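Local coordinates for protein endoglucanase FnCel5A (Fervidobacterium nodosum, PDB 3NCO) that probably hydrolyses internal beta-1,4-glucosidic linkages of cellulose, as a family 5 endoglucanase, and may also act as a beta-glucosidase, at residues 27-32 / 38-43; 186-191 / 242-247. All blocks are in the same frame, centred on the assembly; numbering follows the deposited sequence.

Interaction 1: 27-32 / 38-43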
ATOM      1  N   GLY A  27       6.954   5.227   3.228  1.00 21.70           N
ATOM      2  CA  GLY A  27       7.588   3.978   3.661  1.00 21.82           C
ATOM      3  C   GLY A  27       8.984   4.069   4.272  1.00 20.68           C
ATOM      4  O   GLY A  27       9.669   5.118   4.194  1.00 22.81           O
ATOM      5  N   ASN A  28       9.394   2.914   4.811  1.00 20.04           N
ATOM      6  CA  ASN A  28      10.653   2.754   5.533  1.00 19.92           C
ATOM      7  C   ASN A  28      10.686   3.523   6.836  1.00 19.02           C
ATOM      8  O   ASN A  28      11.781   3.790   7.342  1.00 17.33           O
ATOM      9  CB  ASN A  28      11.845   3.193   4.647  1.00 20.33           C
ATOM     10  CG  ASN A  28      12.321   2.094   3.702  1.00 24.70           C
ATOM     11  OD1 ASN A  28      11.554   1.546   2.940  1.00 25.78           O
ATOM     12  ND2 ASN A  28      13.614   1.822   3.720  1.00 30.53           N
ATOM     13  N   ALA A  29       9.500   3.883   7.356  1.00 17.86           N
ATOM     14  CA  ALA A  29       9.389   4.699   8.546  1.00 16.74           C
ATOM     15  C   ALA A  29       8.628   3.942   9.657  1.00 16.81           C
ATOM     16  O   ALA A  29       9.261   3.275  10.488  1.00 17.30           O
ATOM     17  CB  ALA A  29       8.715   6.067   8.246  1.00 16.42           C
ATOM     18  N   LEU A  30       7.288   4.050   9.709  1.00 15.54           N
ATOM     19  CA  LEU A  30       6.568   3.446  10.824  1.00 15.37           C
ATOM     20  C   LEU A  30       6.484   1.917  10.715  1.00 14.95           C
ATOM     21  O   LEU A  30       5.981   1.300  11.678  1.00 14.51           O
ATOM     22  CB  LEU A  30       5.141   3.982  10.934  1.00 15.19           C
ATOM     23  CG  LEU A  30       5.131   5.393  11.552  1.00 15.27           C
ATOM     24  CD1 LEU A  30       3.842   6.166  11.114  1.00 16.78           C
ATOM     25  CD2 LEU A  30       5.309   5.359  13.113  1.00 16.16           C
ATOM     26  N   GLU A  31       6.881   1.328   9.598  1.00 15.49           N
ATOM     27  CA  GLU A  31       6.948  -0.151   9.521  1.00 15.80           C
ATOM     28  C   GLU A  31       8.337  -0.699   9.865  1.00 15.81           C
ATOM     29  O   GLU A  31       8.550  -1.926   9.788  1.00 16.57           O
ATOM     30  CB  GLU A  31       6.426  -0.784   8.178  1.00 15.60           C
ATOM     31  CG  GLU A  31       7.396  -0.725   6.999  1.00 19.74           C
ATOM     32  CD  GLU A  31       7.636   0.626   6.384  1.00 20.84           C
ATOM     33  OE1 GLU A  31       7.487   1.693   7.023  1.00 18.29           O
ATOM     34  OE2 GLU A  31       8.028   0.649   5.193  1.00 18.57           O
ATOM     35  N   ALA A  32       9.294   0.207  10.148  1.00 16.29           N
ATOM     36  CA  ALA A  32      10.564  -0.212  10.761  1.00 16.30           C
ATOM     37  C   ALA A  32      10.292  -0.724  12.161  1.00 17.36           C
ATOM     38  O   ALA A  32       9.221  -0.530  12.698  1.00 18.23           O
ATOM     39  CB  ALA A  32      11.573   0.949  10.716  1.00 17.19           C
ATOM     40  N   TRP A  38      15.502   2.606  10.129  1.00 19.03           N
ATOM     41  CA  TRP A  38      15.864   2.303   8.767  1.00 20.04           C
ATOM     42  C   TRP A  38      16.277   3.565   8.039  1.00 21.86           C
ATOM     43  O   TRP A  38      16.505   3.527   6.829  1.00 25.90           O
ATOM     44  CB  TRP A  38      14.692   1.609   8.040  1.00 20.34           C
ATOM     45  CG  TRP A  38      14.400   0.190   8.541  1.00 19.34           C
ATOM     46  CD1 TRP A  38      15.167  -0.578   9.399  1.00 22.66           C
ATOM     47  CD2 TRP A  38      13.327  -0.654   8.119  1.00 20.59           C
ATOM     48  NE1 TRP A  38      14.609  -1.846   9.561  1.00 22.08           N
ATOM     49  CE2 TRP A  38      13.483  -1.913   8.779  1.00 22.53           C
ATOM     50  CE3 TRP A  38      12.241  -0.480   7.251  1.00 22.29           C
ATOM     51  CZ2 TRP A  38      12.581  -2.975   8.601  1.00 22.06           C
ATOM     52  CZ3 TRP A  38      11.369  -1.560   7.054  1.00 22.99           C
ATOM     53  CH2 TRP A  38      11.538  -2.777   7.744  1.00 22.15           C
ATOM     54  N   GLY A  39      16.413   4.669   8.765  1.00 21.63           N
ATOM     55  CA  GLY A  39      16.929   5.900   8.173  1.00 21.86           C
ATOM     56  C   GLY A  39      15.864   6.877   7.688  1.00 20.61           C
ATOM     57  O   GLY A  39      16.200   7.902   7.080  1.00 20.58           O
ATOM     58  N   VAL A  40      14.605   6.555   7.935  1.00 19.25           N
ATOM     59  CA  VAL A  40      13.516   7.458   7.557  1.00 18.02           C
ATOM     60  C   VAL A  40      12.679   7.803   8.764  1.00 18.79           C
ATOM     61  O   VAL A  40      12.314   6.931   9.569  1.00 19.33           O
ATOM     62  CB  VAL A  40      12.624   6.842   6.498  1.00 17.73           C
ATOM     63  CG1 VAL A  40      11.590   7.868   6.028  1.00 18.81           C
ATOM     64  CG2 VAL A  40      13.458   6.380   5.302  1.00 18.25           C
ATOM     65  N   TYR A  41      12.367   9.093   8.917  1.00 17.81           N
ATOM     66  CA  TYR A  41      11.556   9.499  10.058  1.00 18.53           C
ATOM     67  C   TYR A  41      10.615  10.529   9.476  1.00 17.79           C
ATOM     68  O   TYR A  41      11.085  11.483   8.824  1.00 18.57           O
ATOM     69  CB  TYR A  41      12.414  10.124  11.174  1.00 19.60           C
ATOM     70  CG  TYR A  41      11.549  10.565  12.335  1.00 18.38           C
ATOM     71  CD1 TYR A  41      11.095   9.627  13.239  1.00 19.79           C
ATOM     72  CD2 TYR A  41      11.162  11.917  12.491  1.00 21.67           C
ATOM     73  CE1 TYR A  41      10.258   9.985  14.311  1.00 21.88           C
ATOM     74  CE2 TYR A  41      10.293  12.289  13.540  1.00 20.09           C
ATOM     75  CZ  TYR A  41       9.857  11.307  14.430  1.00 20.30           C
ATOM     76  OH  TYR A  41       9.035  11.640  15.495  1.00 27.31           O
ATOM     77  N   ILE A  42       9.311  10.358   9.696  1.00 16.14           N
ATOM     78  CA  ILE A  42       8.321  11.234   9.036  1.00 16.58           C
ATOM     79  C   ILE A  42       8.288  12.644   9.640  1.00 18.48           C
ATOM     80  O   ILE A  42       7.949  12.836  10.798  1.00 20.30           O
ATOM     81  CB  ILE A  42       6.908  10.590   9.015  1.00 16.99           C
ATOM     82  CG1 ILE A  42       6.983   9.182   8.360  1.00 16.23           C
ATOM     83  CG2 ILE A  42       5.903  11.554   8.286  1.00 17.56           C
ATOM     84  CD1 ILE A  42       5.754   8.360   8.472  1.00 17.03           C
ATOM     85  N   GLU A  43       8.659  13.606   8.819  1.00 18.91           N
ATOM     86  CA  GLU A  43       8.609  15.015   9.186  1.00 20.24           C
ATOM     87  C   GLU A  43       7.255  15.558   8.804  1.00 18.90           C
ATOM     88  O   GLU A  43       6.698  15.194   7.772  1.00 20.31           O
ATOM     89  CB  GLU A  43       9.761  15.815   8.475  1.00 19.43           C
ATOM     90  CG  GLU A  43      11.190  15.292   8.863  1.00 22.95           C
ATOM     91  CD  GLU A  43      12.414  15.996   8.122  1.00 26.86           C
ATOM     92  OE1 GLU A  43      12.232  17.163   7.612  1.00 36.04           O
ATOM     93  OE2 GLU A  43      13.594  15.420   8.083  1.00 28.89           O
TER
HETATM   94  O   HOH W   1      13.055   4.276   9.687  1.00 19.11           O
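The methyl of A32 sits over one face of the W38 indole, its CB 3.5 Å from CD2, in the loop that follows strand 22-25, the first strand of a TIM barrel. CA of A32 lies almost on the normal through the six-membered ring, 3.7 Å from its centroid and 5° off that line, a CH-pi contact. In the plane of the indole, CA of N28 comes up to its edge, while the side chain of E31 crosses W38 at about a right angle. R63, outside both segments, also touches W38 and donates a hydrogen bond from NE to E31 O. Further along, aliphatic side chains take over: A29 CB packs 3.6 Å from I42 CG1, and the side chains of L30 and I42 cross nearly perpendicularly, meeting at their CD1 atoms. The E31 chain bends back at chi2 (-71°), which brings its carboxylate back to the amides of N28 and A29; N28 N donates to OE2 from the syn side, tilted somewhat out of the carboxylate plane, and A29 N reaches OE1 from above that plane. Where V40 CB approaches N28 O, a water joins the two segments, donating to N28 O and to V40 O while accepting from W38 N at 3.0 Å.

Interaction 2: 186-191 / 242-247; sequences YVRELK and FKYVSE
V187 and Y244 lie alongside one another, their side chains running in opposing senses, with CG1 of the valine 3.8 Å from CE2 of the tyrosine ring. The first torsion of V187 sets CG1 between the backbone N and the carbonyl carbon, and from there the methyl reaches the CD2-CE2 side of the ring obliquely. The other branch, CG2, faces V245, a looser approach of 4.4 Å to CG1 of that residue. CG of Y244 is anti to the backbone N (chi1 -179°), which carries the phenol away from its helix and across to the neighbouring 3-10 turn. This is packing on the outer layer of a TIM barrel: the 3-10 segment that includes 186-189 lies in the loop between strands 174-177 and 198-204, while Y244 and V245 belong to helix 232-252, which precedes strand 256-261. W248 of the same helix also touches V187, extending the apolar patch. On the solvent side, R188 runs extended from CG to NE. Its guanidinium stands 81° from the phenol ring and presents NH2 to Y244 OH, a hydrogen bond of 3.1 Å bent to 142°; the hydroxyl lies near the guanidinium plane, at its edge, although its exact position is less certain. Replacing Y244 by an alanine would probably leave R188 NH2 without this acceptor and open a gap beside V187 CG1.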
ATOM      1  N   TYR A 186      -2.580 -13.572  -8.345  1.00 17.83           N
ATOM      2  CA  TYR A 186      -3.291 -14.284  -7.294  1.00 18.52           C
ATOM      3  C   TYR A 186      -4.637 -13.638  -6.973  1.00 19.23           C
ATOM      4  O   TYR A 186      -5.309 -14.007  -6.025  1.00 18.45           O
ATOM      5  CB  TYR A 186      -2.392 -14.369  -6.038  1.00 19.94           C
ATOM      6  CG  TYR A 186      -1.209 -15.263  -6.217  1.00 20.59           C
ATOM      7  CD1 TYR A 186      -1.269 -16.588  -5.808  1.00 23.39           C
ATOM      8  CD2 TYR A 186      -0.023 -14.781  -6.788  1.00 22.66           C
ATOM      9  CE1 TYR A 186      -0.185 -17.439  -5.989  1.00 19.53           C
ATOM     10  CE2 TYR A 186       1.089 -15.632  -6.959  1.00 23.16           C
ATOM     11  CZ  TYR A 186       0.985 -16.946  -6.535  1.00 23.12           C
ATOM     12  OH  TYR A 186       2.056 -17.806  -6.684  1.00 27.45           O
ATOM     13  N   VAL A 187      -5.041 -12.662  -7.771  1.00 19.12           N
ATOM     14  CA  VAL A 187      -6.303 -11.976  -7.550  1.00 20.36           C
ATOM     15  C   VAL A 187      -7.481 -12.987  -7.488  1.00 20.14           C
ATOM     16  O   VAL A 187      -8.387 -12.854  -6.671  1.00 21.38           O
ATOM     17  CB  VAL A 187      -6.479 -10.825  -8.591  1.00 21.22           C
ATOM     18  CG1 VAL A 187      -6.976 -11.351  -9.959  1.00 21.19           C
ATOM     19  CG2 VAL A 187      -7.372  -9.785  -8.047  1.00 23.24           C
ATOM     20  N   ARG A 188      -7.429 -14.057  -8.292  1.00 20.75           N
ATOM     21  CA  ARG A 188      -8.522 -14.997  -8.355  1.00 22.10           C
ATOM     22  C   ARG A 188      -8.633 -15.839  -7.093  1.00 20.56           C
ATOM     23  O   ARG A 188      -9.608 -16.563  -6.930  1.00 22.47           O
ATOM     24  CB  ARG A 188      -8.342 -15.927  -9.566  1.00 23.15           C
ATOM     25  CG  ARG A 188      -6.984 -16.721  -9.545  1.00 26.67           C
ATOM     26  CD  ARG A 188      -6.866 -17.580 -10.831  1.00 29.02           C
ATOM     27  NE  ARG A 188      -5.826 -18.617 -10.847  1.00 36.01           N
ATOM     28  CZ  ARG A 188      -4.548 -18.491 -11.254  1.00 40.75           C
ATOM     29  NH1 ARG A 188      -3.773 -19.593 -11.222  1.00 41.03           N
ATOM     30  NH2 ARG A 188      -4.003 -17.310 -11.656  1.00 36.86           N
ATOM     31  N   GLU A 189      -7.625 -15.796  -6.216  1.00 18.94           N
ATOM     32  CA  GLU A 189      -7.675 -16.617  -5.005  1.00 20.48           C
ATOM     33  C   GLU A 189      -8.398 -15.867  -3.922  1.00 19.60           C
ATOM     34  O   GLU A 189      -8.727 -16.438  -2.922  1.00 20.86           O
ATOM     35  CB  GLU A 189      -6.250 -16.945  -4.490  1.00 20.13           C
ATOM     36  CG  GLU A 189      -5.303 -17.526  -5.533  1.00 25.08           C
ATOM     37  CD  GLU A 189      -5.639 -18.927  -5.967  1.00 30.28           C
ATOM     38  OE1 GLU A 189      -6.489 -19.594  -5.319  1.00 31.79           O
ATOM     39  OE2 GLU A 189      -5.035 -19.369  -6.975  1.00 31.19           O
ATOM     40  N   LEU A 190      -8.611 -14.568  -4.111  1.00 19.51           N
ATOM     41  CA  LEU A 190      -9.232 -13.754  -3.051  1.00 19.99           C
ATOM     42  C   LEU A 190     -10.734 -13.974  -3.048  1.00 20.81           C
ATOM     43  O   LEU A 190     -11.373 -13.857  -4.106  1.00 23.49           O
ATOM     44  CB  LEU A 190      -8.911 -12.280  -3.304  1.00 20.45           C
ATOM     45  CG  LEU A 190      -9.358 -11.231  -2.309  1.00 22.90           C
ATOM     46  CD1 LEU A 190      -8.822 -11.519  -0.895  1.00 18.41           C
ATOM     47  CD2 LEU A 190      -8.934  -9.816  -2.808  1.00 19.81           C
ATOM     48  N   LYS A 191     -11.298 -14.303  -1.871  1.00 20.18           N
ATOM     49  CA  LYS A 191     -12.757 -14.436  -1.701  1.00 20.87           C
ATOM     50  C   LYS A 191     -13.295 -13.178  -1.014  1.00 20.70           C
ATOM     51  O   LYS A 191     -12.841 -12.831   0.085  1.00 19.93           O
ATOM     52  CB  LYS A 191     -13.096 -15.679  -0.882  1.00 21.05           C
ATOM     53  CG  LYS A 191     -14.539 -15.874  -0.723  1.00 26.03           C
ATOM     54  CD  LYS A 191     -14.878 -16.826   0.416  1.00 34.99           C
ATOM     55  CE  LYS A 191     -14.552 -18.260   0.049  1.00 38.76           C
ATOM     56  NZ  LYS A 191     -14.898 -19.091   1.243  1.00 41.43           N
ATOM     57  N   PHE A 242      -2.555  -6.337 -16.076  1.00 18.45           N
ATOM     58  CA  PHE A 242      -3.551  -5.420 -15.478  1.00 18.32           C
ATOM     59  C   PHE A 242      -4.953  -5.728 -16.015  1.00 19.07           C
ATOM     60  O   PHE A 242      -5.946  -5.631 -15.254  1.00 18.52           O
ATOM     61  CB  PHE A 242      -3.200  -3.964 -15.781  1.00 17.97           C
ATOM     62  CG  PHE A 242      -2.132  -3.395 -14.896  1.00 17.21           C
ATOM     63  CD1 PHE A 242      -0.966  -4.109 -14.603  1.00 16.66           C
ATOM     64  CD2 PHE A 242      -2.326  -2.167 -14.289  1.00 20.78           C
ATOM     65  CE1 PHE A 242       0.016  -3.561 -13.727  1.00 17.95           C
ATOM     66  CE2 PHE A 242      -1.376  -1.634 -13.419  1.00 20.20           C
ATOM     67  CZ  PHE A 242      -0.198  -2.316 -13.178  1.00 16.90           C
ATOM     68  N   LYS A 243      -5.031  -6.128 -17.284  1.00 18.80           N
ATOM     69  CA  LYS A 243      -6.327  -6.610 -17.841  1.00 20.02           C
ATOM     70  C   LYS A 243      -6.903  -7.802 -17.054  1.00 19.36           C
ATOM     71  O   LYS A 243      -8.116  -7.913 -16.791  1.00 18.51           O
ATOM     72  CB  LYS A 243      -6.189  -6.914 -19.325  1.00 20.22           C
ATOM     73  CG  LYS A 243      -7.510  -7.367 -19.993  1.00 21.83           C
ATOM     74  CD  LYS A 243      -7.302  -7.602 -21.495  1.00 24.67           C
ATOM     75  CE  LYS A 243      -6.778  -8.998 -21.710  1.00 29.92           C
ATOM     76  NZ  LYS A 243      -7.617  -9.720 -22.720  1.00 34.82           N
ATOM     77  N   TYR A 244      -6.024  -8.737 -16.679  1.00 18.60           N
ATOM     78  CA  TYR A 244      -6.459  -9.844 -15.875  1.00 19.08           C
ATOM     79  C   TYR A 244      -7.085  -9.348 -14.575  1.00 18.44           C
ATOM     80  O   TYR A 244      -8.143  -9.845 -14.165  1.00 19.32           O
ATOM     81  CB  TYR A 244      -5.256 -10.758 -15.603  1.00 19.03           C
ATOM     82  CG  TYR A 244      -5.532 -11.983 -14.785  1.00 18.86           C
ATOM     83  CD1 TYR A 244      -6.189 -13.069 -15.347  1.00 19.91           C
ATOM     84  CD2 TYR A 244      -5.046 -12.097 -13.476  1.00 17.93           C
ATOM     85  CE1 TYR A 244      -6.415 -14.216 -14.623  1.00 23.98           C
ATOM     86  CE2 TYR A 244      -5.309 -13.292 -12.708  1.00 21.83           C
ATOM     87  CZ  TYR A 244      -5.990 -14.325 -13.338  1.00 22.79           C
ATOM     88  OH  TYR A 244      -6.253 -15.527 -12.698  1.00 26.59           O
ATOM     89  N   VAL A 245      -6.440  -8.375 -13.909  1.00 16.89           N
ATOM     90  CA  VAL A 245      -7.016  -7.853 -12.636  1.00 15.70           C
ATOM     91  C   VAL A 245      -8.334  -7.106 -12.893  1.00 14.49           C
ATOM     92  O   VAL A 245      -9.292  -7.260 -12.110  1.00 16.98           O
ATOM     93  CB  VAL A 245      -6.029  -6.942 -11.915  1.00 15.55           C
ATOM     94  CG1 VAL A 245      -6.632  -6.325 -10.588  1.00 15.99           C
ATOM     95  CG2 VAL A 245      -4.695  -7.761 -11.596  1.00 16.66           C
ATOM     96  N   SER A 246      -8.356  -6.311 -13.955  1.00 15.15           N
ATOM     97  CA  SER A 246      -9.535  -5.564 -14.308  1.00 15.46           C
ATOM     98  C   SER A 246     -10.705  -6.479 -14.616  1.00 17.10           C
ATOM     99  O   SER A 246     -11.817  -6.268 -14.127  1.00 18.35           O
ATOM    100  CB  SER A 246      -9.208  -4.666 -15.519  1.00 16.27           C
ATOM    101  OG  SER A 246     -10.403  -4.160 -16.067  1.00 18.23           O
ATOM    102  N   GLU A 247     -10.487  -7.528 -15.413  1.00 17.18           N
ATOM    103  CA  GLU A 247     -11.620  -8.431 -15.671  1.00 17.27           C
ATOM    104  C   GLU A 247     -12.149  -9.084 -14.377  1.00 15.98           C
ATOM    105  O   GLU A 247     -13.383  -9.208 -14.165  1.00 19.67           O
ATOM    106  CB  GLU A 247     -11.222  -9.503 -16.708  1.00 16.81           C
ATOM    107  CG  GLU A 247     -10.845  -8.904 -18.084  1.00 19.77           C
ATOM    108  CD  GLU A 247     -10.318  -9.945 -19.094  1.00 25.46           C
ATOM    109  OE1 GLU A 247      -9.914 -11.068 -18.671  1.00 35.36           O
ATOM    110  OE2 GLU A 247     -10.292  -9.636 -20.316  1.00 32.60           O
TER

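Overall arrangement
Read from the N terminus, the chain leaves strand 22-25 and soon forms interaction 1, which closes a short loop of five intervening residues before helix 44-53 begins. It then passes through strands 57-60 to 174-177 before interaction 2 opens at 186-191. That second contact spans 50 residues, including strand 198-204, and closes on helix 232-252. The two are in series, neither nested nor crossed. Interaction 1 shapes the loop after the first barrel strand, whereas interaction 2 ties the connection between the fifth and sixth strands to the helix leading into the seventh. They lie on opposite sides of the chain's centre, their own centres 31 Å apart.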